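Side-chain contacts in ferric vibriobactin ABC transporter, periplasmic ferric vibriobactin-binding protein (PDB 3R5T), which binds the iron-loaded siderophore vibriobactin in the periplasm of Vibrio cholerae and probably delivers it to an ABC transporter for uptake: residues T8-N11 against S15-T18; L38-P43 against S125-L130; V77-V82 against Q108-T113; H145-W150 against I270-A275. All coordinates share one frame; numbering follows the deposited sequence.

Contact 1: residues T8-N11 against S15-T18; sequences TFQN and SITT. With EDO (1,2-ethanediol), chain E.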
loop_
_atom_site.group_PDB
_atom_site.type_symbol
_atom_site.label_atom_id
_atom_site.label_comp_id
_atom_site.label_asym_id
_atom_site.label_seq_id
_atom_site.Cartn_x
_atom_site.Cartn_y
_atom_site.Cartn_z
ATOM N N THR A 8 5.169 17.187 18.816
ATOM C CA THR A 8 4.797 17.793 17.550
ATOM C C THR A 8 5.022 16.795 16.434
ATOM O O THR A 8 6.047 16.125 16.387
ATOM C CB THR A 8 5.644 19.036 17.263
ATOM O OG1 THR A 8 5.339 20.049 18.224
ATOM C CG2 THR A 8 5.375 19.564 15.857
ATOM N N PHE A 9 4.031 16.691 15.557
ATOM C CA PHE A 9 4.087 15.826 14.392
ATOM C C PHE A 9 4.167 16.693 13.141
ATOM O O PHE A 9 3.361 17.628 12.971
ATOM C CB PHE A 9 2.833 14.938 14.337
ATOM C CG PHE A 9 2.829 13.970 13.186
ATOM C CD1 PHE A 9 3.433 12.725 13.311
ATOM C CD2 PHE A 9 2.241 14.315 11.971
ATOM C CE1 PHE A 9 3.431 11.829 12.243
ATOM C CE2 PHE A 9 2.248 13.432 10.906
ATOM C CZ PHE A 9 2.854 12.185 11.039
ATOM N N GLN A 10 5.114 16.378 12.262
ATOM C CA GLN A 10 5.251 17.082 10.997
ATOM C C GLN A 10 4.386 16.447 9.916
ATOM O O GLN A 10 4.595 15.295 9.517
ATOM C CB GLN A 10 6.720 17.130 10.564
ATOM C CG GLN A 10 7.600 17.970 11.497
ATOM C CD GLN A 10 9.065 17.940 11.106
ATOM O OE1 GLN A 10 9.598 16.896 10.726
ATOM N NE2 GLN A 10 9.731 19.089 11.208
ATOM N N ASN A 11 3.386 17.208 9.468
ATOM C CA ASN A 11 2.438 16.758 8.444
ATOM C C ASN A 11 3.011 16.865 7.041
ATOM O O ASN A 11 3.943 17.636 6.796
ATOM C CB ASN A 11 1.150 17.577 8.540
ATOM C CG ASN A 11 0.434 17.383 9.859
ATOM O OD1 ASN A 11 0.197 16.253 10.286
ATOM N ND2 ASN A 11 0.100 18.479 10.520
ATOM N N SER A 15 2.677 21.598 7.463
ATOM C CA SER A 15 2.097 22.034 8.728
ATOM C C SER A 15 2.543 21.121 9.859
ATOM O O SER A 15 3.132 20.062 9.626
ATOM C CB SER A 15 0.568 22.061 8.657
ATOM O OG SER A 15 0.034 20.754 8.493
ATOM N N ILE A 16 2.256 21.535 11.085
ATOM C CA ILE A 16 2.513 20.704 12.252
ATOM C C ILE A 16 1.247 20.512 13.080
ATOM O O ILE A 16 0.323 21.331 13.038
ATOM C CB ILE A 16 3.647 21.265 13.150
ATOM C CG1 ILE A 16 3.286 22.658 13.687
ATOM C CG2 ILE A 16 4.956 21.281 12.381
ATOM C CD1 ILE A 16 4.276 23.178 14.744
ATOM N N THR A 17 1.208 19.419 13.827
ATOM C CA THR A 17 0.111 19.149 14.745
ATOM C C THR A 17 0.685 18.781 16.090
ATOM O O THR A 17 1.532 17.900 16.184
ATOM C CB THR A 17 -0.778 17.977 14.256
ATOM O OG1 THR A 17 -1.400 18.348 13.027
ATOM C CG2 THR A 17 -1.842 17.623 15.288
ATOM N N THR A 18 0.248 19.470 17.134
ATOM C CA THR A 18 0.644 19.082 18.471
ATOM C C THR A 18 -0.307 18.029 19.003
ATOM O O THR A 18 -1.532 18.205 19.046
ATOM C CB THR A 18 0.713 20.291 19.415
ATOM O OG1 THR A 18 1.705 21.192 18.928
ATOM C CG2 THR A 18 1.079 19.864 20.832
HETATM C C1 EDO E . 7.090 12.815 14.397
HETATM O O1 EDO E . 6.377 13.323 15.541
HETATM C C2 EDO E . 6.737 13.623 13.146
HETATM O O2 EDO E . 7.344 14.917 13.188
#
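Thr8-Asn11 and Ser15-Thr18 pair as the two arms of a short antiparallel beta hairpin near the N-terminus, set against one edge strand, 113-116, of the parallel sheet in the N-terminal lobe. Phe9 and Thr17 make up the hydrogen-bonded pair: Phe9 N donates to Thr17 O at 2.8 Å and Thr17 N returns a bond to Phe9 O at 2.9 Å. Thr8-Thr18 and Gln10-Ile16 flank it as non-hydrogen-bonded pairs. The side chains of these two pairs share the exposed face, where Thr8 CG2 rests diagonally on Ile16 CB at 3.6 Å. Phe9 and Thr17 occupy the other, buried face. The Phe9 ring leads away from its partner strand, its CG anti to the backbone N (chi1 -178°), and packs on Ile114 and Val116 and on helix 123-134. A 1,2-ethanediol molecule, probably from the crystallisation liquor, clips the outer edge of strand 8-10, with its O1 donating to Thr8 O and its O2 accepting from Gln10 N at 2.8 Å. At the turn end the Asn11 amide is gripped at both its oxygen and its nitrogen. Its OD1 accepts from Leu115 N, while ND2 reaches two hydroxyls of the partner segment. Ser15 OG, just before the strand, lies at 3.0 Å from Asn11 ND2, tilted from the amide plane, and is also bonded to Asp13 OD1. Thr17 OG1, on the strand, passes its own proton to Thr113 O and receives Asn11 ND2 at 2.9 Å, almost exactly in the amide plane, with a nearly straight N-H...O angle of 175°.

Contact 2: residues L38-P43 against S125-L130; sequences LAIDAP and SLAQQL. With MOH (methanol), chain D.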
loop_
_atom_site.group_PDB
_atom_site.type_symbol
_atom_site.label_atom_id
_atom_site.label_comp_id
_atom_site.label_asym_id
_atom_site.label_seq_id
_atom_site.Cartn_x
_atom_site.Cartn_y
_atom_site.Cartn_z
ATOM N N LEU A 38 -3.110 -1.076 11.956
ATOM C CA LEU A 38 -3.276 -2.435 12.485
ATOM C C LEU A 38 -1.944 -3.199 12.605
ATOM O O LEU A 38 -1.733 -3.962 13.558
ATOM C CB LEU A 38 -4.273 -3.209 11.614
ATOM C CG LEU A 38 -5.714 -2.686 11.676
ATOM C CD1 LEU A 38 -6.566 -3.253 10.556
ATOM C CD2 LEU A 38 -6.339 -2.974 13.034
ATOM N N ALA A 39 -1.057 -2.976 11.639
ATOM C CA ALA A 39 0.230 -3.655 11.590
ATOM C C ALA A 39 1.060 -3.400 12.846
ATOM O O ALA A 39 1.729 -4.301 13.338
ATOM C CB ALA A 39 1.004 -3.202 10.343
ATOM N N ILE A 40 1.009 -2.174 13.359
ATOM C CA ILE A 40 1.777 -1.812 14.553
ATOM C C ILE A 40 0.962 -1.877 15.835
ATOM O O ILE A 40 1.405 -1.385 16.879
ATOM C CB ILE A 40 2.451 -0.429 14.423
ATOM C CG1 ILE A 40 1.405 0.691 14.341
ATOM C CG2 ILE A 40 3.362 -0.404 13.182
ATOM C CD1 ILE A 40 2.019 2.107 14.439
ATOM N N ASP A 41 -0.211 -2.502 15.753
ATOM C CA ASP A 41 -1.107 -2.642 16.903
ATOM C C ASP A 41 -1.507 -1.309 17.518
ATOM O O ASP A 41 -1.658 -1.199 18.734
ATOM C CB ASP A 41 -0.478 -3.533 17.974
ATOM C CG ASP A 41 -0.311 -4.959 17.520
ATOM O OD1 ASP A 41 -1.151 -5.440 16.732
ATOM O OD2 ASP A 41 0.673 -5.599 17.943
ATOM N N ALA A 42 -1.683 -0.289 16.687
ATOM C CA ALA A 42 -2.151 0.992 17.202
ATOM C C ALA A 42 -3.643 0.881 17.526
ATOM O O ALA A 42 -4.372 0.120 16.888
ATOM C CB ALA A 42 -1.916 2.101 16.191
ATOM N N PRO A 43 -4.087 1.632 18.530
ATOM C CA PRO A 43 -5.486 1.556 18.968
ATOM C C PRO A 43 -6.410 2.323 18.039
ATOM O O PRO A 43 -7.012 3.339 18.407
ATOM C CB PRO A 43 -5.447 2.188 20.357
ATOM C CG PRO A 43 -4.246 3.110 20.318
ATOM C CD PRO A 43 -3.254 2.445 19.437
ATOM N N SER A 125 8.177 2.659 6.306
ATOM C CA SER A 125 8.381 4.082 6.550
ATOM C C SER A 125 7.100 4.723 7.087
ATOM O O SER A 125 7.128 5.555 7.998
ATOM C CB SER A 125 8.839 4.766 5.265
ATOM O OG SER A 125 9.008 6.159 5.450
ATOM N N LEU A 126 5.965 4.335 6.518
ATOM C CA LEU A 126 4.694 4.831 7.010
ATOM C C LEU A 126 4.477 4.339 8.449
ATOM O O LEU A 126 4.031 5.098 9.302
ATOM C CB LEU A 126 3.582 4.345 6.097
ATOM C CG LEU A 126 2.170 4.789 6.483
ATOM C CD1 LEU A 126 2.038 6.300 6.350
ATOM C CD2 LEU A 126 1.101 4.072 5.643
ATOM N N ALA A 127 4.789 3.073 8.717
ATOM C CA ALA A 127 4.655 2.552 10.087
ATOM C C ALA A 127 5.512 3.342 11.080
ATOM O O ALA A 127 5.095 3.634 12.200
ATOM C CB ALA A 127 5.014 1.086 10.134
ATOM N N GLN A 128 6.747 3.649 10.688
ATOM C CA GLN A 128 7.629 4.445 11.534
ATOM C C GLN A 128 7.046 5.830 11.799
ATOM O O GLN A 128 7.076 6.330 12.930
ATOM C CB GLN A 128 9.008 4.555 10.893
ATOM C CG GLN A 128 9.734 3.241 10.802
ATOM C CD GLN A 128 11.162 3.415 10.354
ATOM O OE1 GLN A 128 11.532 3.013 9.249
ATOM N NE2 GLN A 128 11.976 4.041 11.204
ATOM N N GLN A 129 6.505 6.445 10.750
ATOM C CA GLN A 129 5.936 7.769 10.874
ATOM C C GLN A 129 4.772 7.724 11.869
ATOM O O GLN A 129 4.657 8.582 12.757
ATOM C CB GLN A 129 5.470 8.241 9.507
ATOM C CG GLN A 129 4.854 9.607 9.525
ATOM C CD GLN A 129 4.669 10.136 8.134
ATOM O OE1 GLN A 129 4.301 9.396 7.216
ATOM N NE2 GLN A 129 4.917 11.429 7.962
ATOM N N LEU A 130 3.915 6.719 11.726
ATOM C CA LEU A 130 2.765 6.554 12.614
ATOM C C LEU A 130 3.189 6.135 14.016
ATOM O O LEU A 130 2.537 6.510 14.995
ATOM C CB LEU A 130 1.772 5.551 12.029
ATOM C CG LEU A 130 1.142 6.029 10.722
ATOM C CD1 LEU A 130 0.305 4.913 10.087
ATOM C CD2 LEU A 130 0.335 7.316 10.931
HETATM C C MOH D . 4.206 12.386 4.683
HETATM O O MOH D . 3.904 11.052 5.085
#
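Ile40 aims its side chain across at Ala127 and Leu130, one helical turn apart on helix 123-134, and its two branches share the work. The gamma methyl, CG2, meets the lone methyl of Ala127, with Ile40 CG2 at 3.8 Å from Ala127 CB. The longer branch runs beside it, and its end, Ile40 CD1, comes to 4.2 Å from Leu130 CB. The first torsion accounts for this division: at chi1 65° CG1 sits between the backbone N and the carbonyl carbon, while CG2 lies beside the N, and an extended chi2 of 171° carries CD1 out to the CB of Leu130. On the opposing helix, Ala127 is short enough to admit the gamma methyl, and Leu130 is met at its CB; its side chain also packs on Val33.

Ile40 owes its position to the end of helix 31-39. A Schellman motif closes that helix, with Ala42 N bonded to Leu37 O, Asp41 N to Leu38 O at 3.0 Å, and Asp41 as the C-prime residue at positive phi. Arg66 makes a salt bridge to Asp41 and a hydrogen bond to Leu38 O. Ala140 of the long helix 137-155 also touches Ile40. Gln129 uses a different face of helix 123-134, its OE1 accepting from Gln121 and from a methanol that is probably a crystallisation additive. No hydrogen bond joins the two segments. Their contact consists of buried aliphatic carbon alone, so it should be set by shape and burial and not by any bond direction.

Contact 3: residues V77-V82 against Q108-T113; sequences VDLESV and QAIAPT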
loop_
_atom_site.group_PDB
_atom_site.type_symbol
_atom_site.label_atom_id
_atom_site.label_comp_id
_atom_site.label_asym_id
_atom_site.label_seq_id
_atom_site.Cartn_x
_atom_site.Cartn_y
_atom_site.Cartn_z
ATOM N N VAL A 77 -17.038 12.563 4.122
ATOM C CA VAL A 77 -16.726 12.530 5.564
ATOM C C VAL A 77 -17.975 12.800 6.416
ATOM O O VAL A 77 -18.639 13.820 6.245
ATOM C CB VAL A 77 -15.625 13.528 5.948
ATOM C CG1 VAL A 77 -15.436 13.548 7.461
ATOM C CG2 VAL A 77 -14.324 13.161 5.270
ATOM N N ASP A 78 -18.279 11.886 7.335
ATOM C CA ASP A 78 -19.428 12.027 8.226
ATOM C C ASP A 78 -18.957 12.613 9.558
ATOM O O ASP A 78 -18.443 11.904 10.436
ATOM C CB ASP A 78 -20.109 10.664 8.412
ATOM C CG ASP A 78 -21.361 10.731 9.280
ATOM O OD1 ASP A 78 -21.530 11.712 10.032
ATOM O OD2 ASP A 78 -22.178 9.786 9.206
ATOM N N LEU A 79 -19.090 13.924 9.703
ATOM C CA LEU A 79 -18.572 14.581 10.904
ATOM C C LEU A 79 -19.286 14.132 12.179
ATOM O O LEU A 79 -18.652 14.047 13.233
ATOM C CB LEU A 79 -18.671 16.101 10.783
ATOM C CG LEU A 79 -17.768 16.711 9.700
ATOM C CD1 LEU A 79 -18.090 18.190 9.542
ATOM C CD2 LEU A 79 -16.284 16.488 10.012
ATOM N N GLU A 80 -20.587 13.861 12.094
ATOM C CA GLU A 80 -21.323 13.396 13.268
ATOM C C GLU A 80 -20.671 12.117 13.785
ATOM O O GLU A 80 -20.470 11.958 14.985
ATOM C CB GLU A 80 -22.794 13.160 12.928
ATOM C CG GLU A 80 -23.584 12.533 14.062
ATOM C CD GLU A 80 -25.040 12.352 13.700
ATOM O OE1 GLU A 80 -25.649 13.322 13.184
ATOM O OE2 GLU A 80 -25.588 11.246 13.928
ATOM N N SER A 81 -20.343 11.215 12.872
ATOM C CA SER A 81 -19.742 9.952 13.268
ATOM C C SER A 81 -18.394 10.180 13.948
ATOM O O SER A 81 -18.078 9.512 14.932
ATOM C CB SER A 81 -19.625 8.987 12.081
ATOM O OG SER A 81 -18.698 9.440 11.108
ATOM N N VAL A 82 -17.617 11.140 13.453
ATOM C CA VAL A 82 -16.327 11.449 14.095
ATOM C C VAL A 82 -16.540 11.962 15.528
ATOM O O VAL A 82 -15.882 11.499 16.460
ATOM C CB VAL A 82 -15.499 12.471 13.289
ATOM C CG1 VAL A 82 -14.147 12.712 13.978
ATOM C CG2 VAL A 82 -15.269 11.951 11.883
ATOM N N GLN A 108 -9.821 18.918 12.608
ATOM C CA GLN A 108 -8.960 19.427 13.674
ATOM C C GLN A 108 -9.778 20.101 14.778
ATOM O O GLN A 108 -9.333 20.186 15.922
ATOM C CB GLN A 108 -7.896 20.368 13.095
ATOM C CG GLN A 108 -6.963 21.017 14.123
ATOM C CD GLN A 108 -6.024 20.037 14.816
ATOM O OE1 GLN A 108 -5.479 19.107 14.204
ATOM N NE2 GLN A 108 -5.811 20.263 16.110
ATOM N N ALA A 109 -10.977 20.573 14.439
ATOM C CA ALA A 109 -11.877 21.147 15.436
ATOM C C ALA A 109 -12.347 20.084 16.418
ATOM O O ALA A 109 -12.805 20.405 17.522
ATOM C CB ALA A 109 -13.078 21.813 14.754
ATOM N N ILE A 110 -12.242 18.822 16.014
ATOM C CA ILE A 110 -12.703 17.695 16.817
ATOM C C ILE A 110 -11.603 17.043 17.645
ATOM O O ILE A 110 -11.798 16.743 18.819
ATOM C CB ILE A 110 -13.342 16.604 15.930
ATOM C CG1 ILE A 110 -14.377 17.223 14.982
ATOM C CG2 ILE A 110 -13.945 15.505 16.801
ATOM C CD1 ILE A 110 -15.040 16.225 14.037
ATOM N N ALA A 111 -10.451 16.827 17.017
ATOM C CA ALA A 111 -9.300 16.205 17.675
ATOM C C ALA A 111 -8.031 16.505 16.891
ATOM O O ALA A 111 -8.092 16.875 15.714
ATOM C CB ALA A 111 -9.504 14.686 17.794
ATOM N N PRO A 112 -6.863 16.321 17.525
ATOM C CA PRO A 112 -5.600 16.495 16.801
ATOM C C PRO A 112 -5.624 15.673 15.520
ATOM O O PRO A 112 -5.903 14.473 15.553
ATOM C CB PRO A 112 -4.560 15.939 17.775
ATOM C CG PRO A 112 -5.167 16.208 19.142
ATOM C CD PRO A 112 -6.651 15.970 18.945
ATOM N N THR A 113 -5.345 16.321 14.398
ATOM C CA THR A 113 -5.456 15.694 13.084
ATOM C C THR A 113 -4.110 15.747 12.368
ATOM O O THR A 113 -3.499 16.809 12.270
ATOM C CB THR A 113 -6.560 16.405 12.264
ATOM O OG1 THR A 113 -7.802 16.247 12.948
ATOM C CG2 THR A 113 -6.702 15.813 10.867
#
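Leu79 and Val82, on the opening turn of helix 79-85, meet a single residue, Ile110, in the loop between helix 104-108 and strand 113-116. Val77 leads into the helix and packs on Trp72 and Ala100. Asp78 follows as its N-cap: Ser81 N donates to Asp78 OD1 at 3.1 Å, approaching from above the carboxylate plane (68° out of it), and Val82 N closes the turn on Asp78 O. Leu79 then sends its end toward the loop, where its CD2 lies 4.2 Å from Ile110 CD1; Leu107 also packs on Leu79. Both segments belong to the alternating helices and strands of the N-terminal lobe, whose parallel sheet includes strands 89-93 and 113-116. Val82 makes the closer approach, its CG1 at 3.6 Å from Ile110 CD1. This methyl is the one lying anti to the backbone N (chi1 -178°), and the two side chains meet at a slant, so that Val82 CG1 also comes within 4.0 Å of Ile110 CG2. Val82 also touches Trp72, Ile90 and Pro87. The loop carrying Ile110 is itself tied across: Thr113 N donates to Gln108 OE1 at 2.8 Å, and Thr113 OG1 to Ala111 O.

Contact 4: residues H145-W150 against I270-A275; sequences HNFEQW and IDLFSA
Leu272 and Ala275, at the start of helix 272-286, receive the ring of Phe147 from the long helix 137-155. Asp271, just ahead of them, is the N-cap, and with Ser274 it completes a capping box: Ser274 N donates to Asp271 OD2 at 2.9 Å with an angle of 165°, while Asp271 N donates back to Ser274 OG at 3.0 Å. A weak bond from Phe273 N reaches the same carboxylate oxygen, and Gln58 NE2 holds the other, Asp271 OD1. This fixes the first turn. Leu272 begins to one side of the facing helix, but its end turns nearer, so that its CD1 lies 3.5 Å from Phe147 CD1 as the two side chains run past one another, head to tail. Ser274 also bonds through its hydroxyl to Arg269 O, linking the cap to the chain just before it. Ala275, three residues after Leu272, sets its CB at 3.8 Å from Phe147 CZ, so the two touch ring atoms from CD1 to CZ. Phe147 gets there because its CG lies anti to the backbone N (chi1 -174°), extending the ring from its helix. Trp123 meets that ring edge-to-face, and Leu189 packs on it as well. A single long helix, such as 137-155, spanning two alpha/beta lobes is the hallmark of siderophore- and vitamin B12-type periplasmic binding proteins, and here it packs on the start of the last helix, 272-286.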
loop_
_atom_site.group_PDB
_atom_site.type_symbol
_atom_site.label_atom_id
_atom_site.label_comp_id
_atom_site.label_asym_id
_atom_site.label_seq_id
_atom_site.Cartn_x
_atom_site.Cartn_y
_atom_site.Cartn_z
ATOM N N HIS A 145 11.572 -4.709 11.978
ATOM C CA HIS A 145 12.763 -5.524 12.055
ATOM C C HIS A 145 12.464 -7.000 11.768
ATOM O O HIS A 145 13.220 -7.681 11.051
ATOM C CB HIS A 145 13.410 -5.375 13.430
ATOM C CG HIS A 145 14.450 -6.406 13.702
ATOM N ND1 HIS A 145 15.739 -6.297 13.225
ATOM C CD2 HIS A 145 14.383 -7.592 14.350
ATOM C CE1 HIS A 145 16.432 -7.358 13.599
ATOM N NE2 HIS A 145 15.633 -8.157 14.284
ATOM N N ASN A 146 11.359 -7.506 12.320
ATOM C CA ASN A 146 11.020 -8.907 12.094
ATOM C C ASN A 146 10.726 -9.170 10.623
ATOM O O ASN A 146 11.098 -10.219 10.085
ATOM C CB ASN A 146 9.812 -9.327 12.929
ATOM C CG ASN A 146 10.122 -9.437 14.407
ATOM O OD1 ASN A 146 11.278 -9.515 14.814
ATOM N ND2 ASN A 146 9.073 -9.447 15.219
ATOM N N PHE A 147 10.052 -8.225 9.972
ATOM C CA PHE A 147 9.682 -8.405 8.580
ATOM C C PHE A 147 10.927 -8.399 7.716
ATOM O O PHE A 147 11.044 -9.178 6.766
ATOM C CB PHE A 147 8.727 -7.298 8.145
ATOM C CG PHE A 147 8.181 -7.488 6.760
ATOM C CD1 PHE A 147 7.091 -8.315 6.536
ATOM C CD2 PHE A 147 8.761 -6.835 5.684
ATOM C CE1 PHE A 147 6.599 -8.489 5.247
ATOM C CE2 PHE A 147 8.268 -7.000 4.405
ATOM C CZ PHE A 147 7.195 -7.822 4.193
ATOM N N GLU A 148 11.879 -7.541 8.070
ATOM C CA GLU A 148 13.108 -7.432 7.297
ATOM C C GLU A 148 13.998 -8.667 7.472
ATOM O O GLU A 148 14.671 -9.084 6.532
ATOM C CB GLU A 148 13.836 -6.119 7.612
ATOM C CG GLU A 148 13.655 -5.062 6.505
ATOM C CD GLU A 148 12.486 -4.076 6.689
ATOM O OE1 GLU A 148 11.320 -4.472 7.004
ATOM O OE2 GLU A 148 12.738 -2.867 6.456
ATOM N N GLN A 149 13.992 -9.256 8.659
ATOM C CA GLN A 149 14.683 -10.528 8.871
ATOM C C GLN A 149 14.106 -11.601 7.957
ATOM O O GLN A 149 14.831 -12.424 7.387
ATOM C CB GLN A 149 14.560 -10.976 10.331
ATOM C CG GLN A 149 15.584 -10.366 11.282
ATOM C CD GLN A 149 15.703 -11.153 12.580
ATOM O OE1 GLN A 149 14.794 -11.902 12.946
ATOM N NE2 GLN A 149 16.827 -10.986 13.283
ATOM N N TRP A 150 12.790 -11.587 7.802
ATOM C CA TRP A 150 12.119 -12.538 6.933
ATOM C C TRP A 150 12.445 -12.304 5.463
ATOM O O TRP A 150 12.736 -13.256 4.739
ATOM C CB TRP A 150 10.610 -12.444 7.150
ATOM C CG TRP A 150 9.809 -13.459 6.378
ATOM C CD1 TRP A 150 10.007 -14.806 6.333
ATOM C CD2 TRP A 150 8.654 -13.194 5.576
ATOM N NE1 TRP A 150 9.056 -15.399 5.523
ATOM C CE2 TRP A 150 8.213 -14.428 5.053
ATOM C CE3 TRP A 150 7.954 -12.033 5.249
ATOM C CZ2 TRP A 150 7.096 -14.531 4.217
ATOM C CZ3 TRP A 150 6.847 -12.134 4.408
ATOM C CH2 TRP A 150 6.436 -13.377 3.905
ATOM N N ILE A 270 -0.228 -1.790 -0.320
ATOM C CA ILE A 270 0.762 -2.550 0.440
ATOM C C ILE A 270 0.750 -2.198 1.919
ATOM O O ILE A 270 0.965 -1.047 2.310
ATOM C CB ILE A 270 2.182 -2.297 -0.079
ATOM C CG1 ILE A 270 2.284 -2.673 -1.565
ATOM C CG2 ILE A 270 3.182 -3.066 0.790
ATOM C CD1 ILE A 270 1.935 -4.109 -1.833
ATOM N N ASP A 271 0.461 -3.188 2.744
ATOM C CA ASP A 271 0.631 -3.059 4.180
ATOM C C ASP A 271 1.286 -4.369 4.626
ATOM O O ASP A 271 1.549 -5.241 3.802
ATOM C CB ASP A 271 -0.723 -2.777 4.857
ATOM C CG ASP A 271 -1.776 -3.752 4.441
ATOM O OD1 ASP A 271 -2.825 -3.319 3.917
ATOM O OD2 ASP A 271 -1.555 -4.964 4.654
ATOM N N LEU A 272 1.560 -4.520 5.910
ATOM C CA LEU A 272 2.197 -5.738 6.402
ATOM C C LEU A 272 1.447 -6.987 5.941
ATOM O O LEU A 272 2.061 -7.980 5.545
ATOM C CB LEU A 272 2.236 -5.720 7.920
ATOM C CG LEU A 272 2.709 -7.025 8.558
ATOM C CD1 LEU A 272 4.149 -7.397 8.173
ATOM C CD2 LEU A 272 2.555 -6.925 10.083
ATOM N N PHE A 273 0.116 -6.921 5.966
ATOM C CA PHE A 273 -0.688 -8.090 5.673
ATOM C C PHE A 273 -0.675 -8.453 4.202
ATOM O O PHE A 273 -0.457 -9.622 3.850
ATOM C CB PHE A 273 -2.091 -7.874 6.240
ATOM C CG PHE A 273 -2.050 -7.438 7.673
ATOM C CD1 PHE A 273 -2.224 -6.110 8.023
ATOM C CD2 PHE A 273 -1.733 -8.354 8.661
ATOM C CE1 PHE A 273 -2.139 -5.721 9.360
ATOM C CE2 PHE A 273 -1.649 -7.969 9.989
ATOM C CZ PHE A 273 -1.851 -6.654 10.337
ATOM N N SER A 274 -0.870 -7.480 3.322
ATOM C CA SER A 274 -0.794 -7.809 1.900
ATOM C C SER A 274 0.644 -8.104 1.475
ATOM O O SER A 274 0.857 -8.915 0.572
ATOM C CB SER A 274 -1.400 -6.718 1.017
ATOM O OG SER A 274 -0.848 -5.446 1.291
ATOM N N ALA A 275 1.611 -7.463 2.127
ATOM C CA ALA A 275 3.022 -7.725 1.837
ATOM C C ALA A 275 3.359 -9.186 2.129
ATOM O O ALA A 275 4.034 -9.851 1.335
ATOM C CB ALA A 275 3.937 -6.782 2.650
#

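Contacts 2 and 4 are wholly buried, their centres 12 Å apart, whereas contacts 1 and 3 lie nearer the surface, 23 and 24 Å from the chain's centre. The buried pair packs helices or a helix end together through apolar side chains and meets directly, Ala39 CB lying 3.7 Å from Leu272 CB; helices 123-134 and 137-155, one used by each, are consecutive in the chain. Contact 3 is purely aliphatic, like contact 2, whereas contact 4 uses an aromatic ring; contact 3 lies nested within the chain loop that contact 2 closes. Contact 1 differs in resting on backbone and amide hydrogen bonds. It reaches contact 3 through Thr17 and Thr113, and contact 2 where Phe9 packs on Gln129.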